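Local coordinates for protein nuclear RNA export factor 2 (Drosophila melanogaster, PDB 6MRK) that works with Nxt1, Piwi and Panx in ovaries to silence transposons cotranscriptionally, and may take part in exporting mRNA from the nucleus, at residues 4-9 / 114-119. Sequence-based numbering, arbitrary orientation.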
loop_
_atom_site.group_PDB
_atom_site.type_symbol
_atom_site.label_atom_id
_atom_site.label_comp_id
_atom_site.label_asym_id
_atom_site.label_seq_id
_atom_site.Cartn_x
_atom_site.Cartn_y
_atom_site.Cartn_z
ATOM N N ASN A 4 15.028 1.660 5.526
ATOM C CA ASN A 4 14.013 0.605 5.743
ATOM C C ASN A 4 13.512 0.758 7.178
ATOM O O ASN A 4 14.321 1.067 8.050
ATOM C CB ASN A 4 14.577 -0.797 5.497
ATOM C CG ASN A 4 14.971 -1.021 4.056
ATOM O OD1 ASN A 4 14.379 -0.447 3.152
ATOM N ND2 ASN A 4 15.974 -1.851 3.824
ATOM N N PHE A 5 12.223 0.543 7.401
ATOM C CA PHE A 5 11.633 0.482 8.754
ATOM C C PHE A 5 11.405 -0.992 9.136
ATOM O O PHE A 5 11.058 -1.822 8.261
ATOM C CB PHE A 5 10.373 1.344 8.801
ATOM C CG PHE A 5 9.747 1.377 10.165
ATOM C CD1 PHE A 5 10.405 1.984 11.218
ATOM C CD2 PHE A 5 8.538 0.752 10.406
ATOM C CE1 PHE A 5 9.854 1.979 12.490
ATOM C CE2 PHE A 5 7.992 0.742 11.679
ATOM C CZ PHE A 5 8.651 1.352 12.721
ATOM N N LEU A 6 11.663 -1.312 10.408
ATOM C CA LEU A 6 11.416 -2.644 11.007
ATOM C C LEU A 6 10.682 -2.485 12.338
ATOM O O LEU A 6 11.271 -2.035 13.297
ATOM C CB LEU A 6 12.739 -3.379 11.195
ATOM C CG LEU A 6 12.648 -4.896 11.135
ATOM C CD1 LEU A 6 11.671 -5.350 10.066
ATOM C CD2 LEU A 6 14.012 -5.486 10.876
ATOM N N CYS A 7 9.404 -2.826 12.316
ATOM C CA CYS A 7 8.484 -3.129 13.440
ATOM C C CYS A 7 9.205 -3.729 14.655
ATOM O O CYS A 7 9.147 -3.162 15.752
ATOM C CB CYS A 7 7.537 -4.193 12.899
ATOM S SG CYS A 7 5.869 -4.062 13.536
ATOM N N ASP A 8 9.803 -4.894 14.431
ATOM C CA ASP A 8 10.340 -5.832 15.438
ATOM C C ASP A 8 11.515 -6.515 14.750
ATOM O O ASP A 8 11.401 -6.813 13.561
ATOM C CB ASP A 8 9.277 -6.842 15.889
ATOM C CG ASP A 8 9.782 -7.918 16.843
ATOM O OD1 ASP A 8 10.970 -8.303 16.739
ATOM O OD2 ASP A 8 8.988 -8.363 17.688
ATOM N N THR A 9 12.589 -6.768 15.478
ATOM C CA THR A 9 13.807 -7.414 14.949
ATOM C C THR A 9 13.552 -8.901 14.673
ATOM O O THR A 9 14.439 -9.508 14.069
ATOM C CB THR A 9 14.951 -7.212 15.937
ATOM O OG1 THR A 9 14.455 -7.603 17.216
ATOM C CG2 THR A 9 15.410 -5.775 15.989
ATOM N N THR A 114 11.651 -0.780 2.384
ATOM C CA THR A 114 10.810 -1.715 3.162
ATOM C C THR A 114 10.209 -0.930 4.325
ATOM O O THR A 114 10.881 -0.050 4.882
ATOM C CB THR A 114 11.684 -2.911 3.564
ATOM O OG1 THR A 114 11.283 -3.909 2.632
ATOM C CG2 THR A 114 11.558 -3.382 5.004
ATOM N N ASP A 115 8.978 -1.235 4.692
ATOM C CA ASP A 115 8.380 -0.738 5.955
ATOM C C ASP A 115 7.548 -1.869 6.542
ATOM O O ASP A 115 6.459 -2.092 6.030
ATOM C CB ASP A 115 7.502 0.504 5.744
ATOM C CG ASP A 115 8.242 1.731 5.243
ATOM O OD1 ASP A 115 8.562 1.753 4.034
ATOM O OD2 ASP A 115 8.495 2.656 6.060
ATOM N N VAL A 116 8.048 -2.571 7.554
ATOM C CA VAL A 116 7.225 -3.573 8.292
ATOM C C VAL A 116 6.520 -2.823 9.413
ATOM O O VAL A 116 7.207 -2.231 10.222
ATOM C CB VAL A 116 8.057 -4.748 8.836
ATOM C CG1 VAL A 116 7.156 -5.759 9.522
ATOM C CG2 VAL A 116 8.888 -5.421 7.750
ATOM N N MET A 117 5.195 -2.832 9.442
ATOM C CA MET A 117 4.426 -1.876 10.272
ATOM C C MET A 117 3.735 -2.602 11.424
ATOM O O MET A 117 3.491 -1.934 12.434
ATOM C CB MET A 117 3.380 -1.142 9.433
ATOM C CG MET A 117 3.962 -0.481 8.187
ATOM S SD MET A 117 4.961 1.020 8.461
ATOM C CE MET A 117 3.968 1.911 9.658
ATOM N N HIS A 118 3.397 -3.885 11.268
ATOM C CA HIS A 118 2.870 -4.759 12.349
ATOM C C HIS A 118 3.516 -6.126 12.225
ATOM O O HIS A 118 3.886 -6.513 11.112
ATOM C CB HIS A 118 1.355 -4.877 12.303
ATOM C CG HIS A 118 0.702 -3.544 12.379
ATOM N ND1 HIS A 118 -0.466 -3.242 11.693
ATOM C CD2 HIS A 118 1.078 -2.411 13.007
ATOM C CE1 HIS A 118 -0.794 -1.986 11.921
ATOM N NE2 HIS A 118 0.139 -1.455 12.734
ATOM N N TYR A 119 3.675 -6.814 13.341
ATOM C CA TYR A 119 4.194 -8.192 13.333
ATOM C C TYR A 119 3.861 -8.869 14.651
ATOM O O TYR A 119 4.279 -8.363 15.677
ATOM C CB TYR A 119 5.693 -8.184 13.081
ATOM C CG TYR A 119 6.307 -9.554 13.092
ATOM C CD1 TYR A 119 6.333 -10.336 11.958
ATOM C CD2 TYR A 119 6.868 -10.065 14.245
ATOM C CE1 TYR A 119 6.927 -11.589 11.965
ATOM C CE2 TYR A 119 7.457 -11.314 14.278
ATOM C CZ TYR A 119 7.493 -12.080 13.130
ATOM O OH TYR A 119 8.085 -13.308 13.177
#
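Thr114 is bonded through its backbone N and O to Asn4 and Phe5. Its N donates to the side-chain OD1 of Asn4 at 2.9 Å, from above the amide carbonyl plane. Its O accepts Phe5 N, also at 2.9 Å. Asn4 thus uses its side chain to extend the ladder by one bond. The methyl CG2 of Thr114 lies near Phe5 O, and its side chain also touches Val15 and Leu19 of helix 12-27.

Asp115 pairs with Phe5 as a parallel bridge. Its OD2 lies 3.6 Å from Phe5 CB, but its carboxylate is engaged elsewhere. OD1 forms a salt bridge and OD2 a hydrogen bond to side chains of the partner protein's chain.

Val116 N donates to Phe5 O in a nearly straight bond (171°). Val116 O takes Cys7 N in a more bent one. On the helix side, Val116 CG2 meets Leu6 CD1 at 3.6 Å, the two side chains lying side by side. Val116 CG1, anti to its backbone N (chi1 -178°), meets Cys7 CB.

Met117 bends at chi2 and chi3 and brings SD obliquely beside the Phe5 ring, 4.1 Å from CD2, a Met-aromatic contact. Cys7 SG points onto the backbone around His118. Tyr119 CB lies near that sulfur, and its ring meets Asp8 CB obliquely.

The arrangement is a short, weakly bonded parallel edge strand, 5-6, added to the curved mixed sheet of the NTF2-like domain.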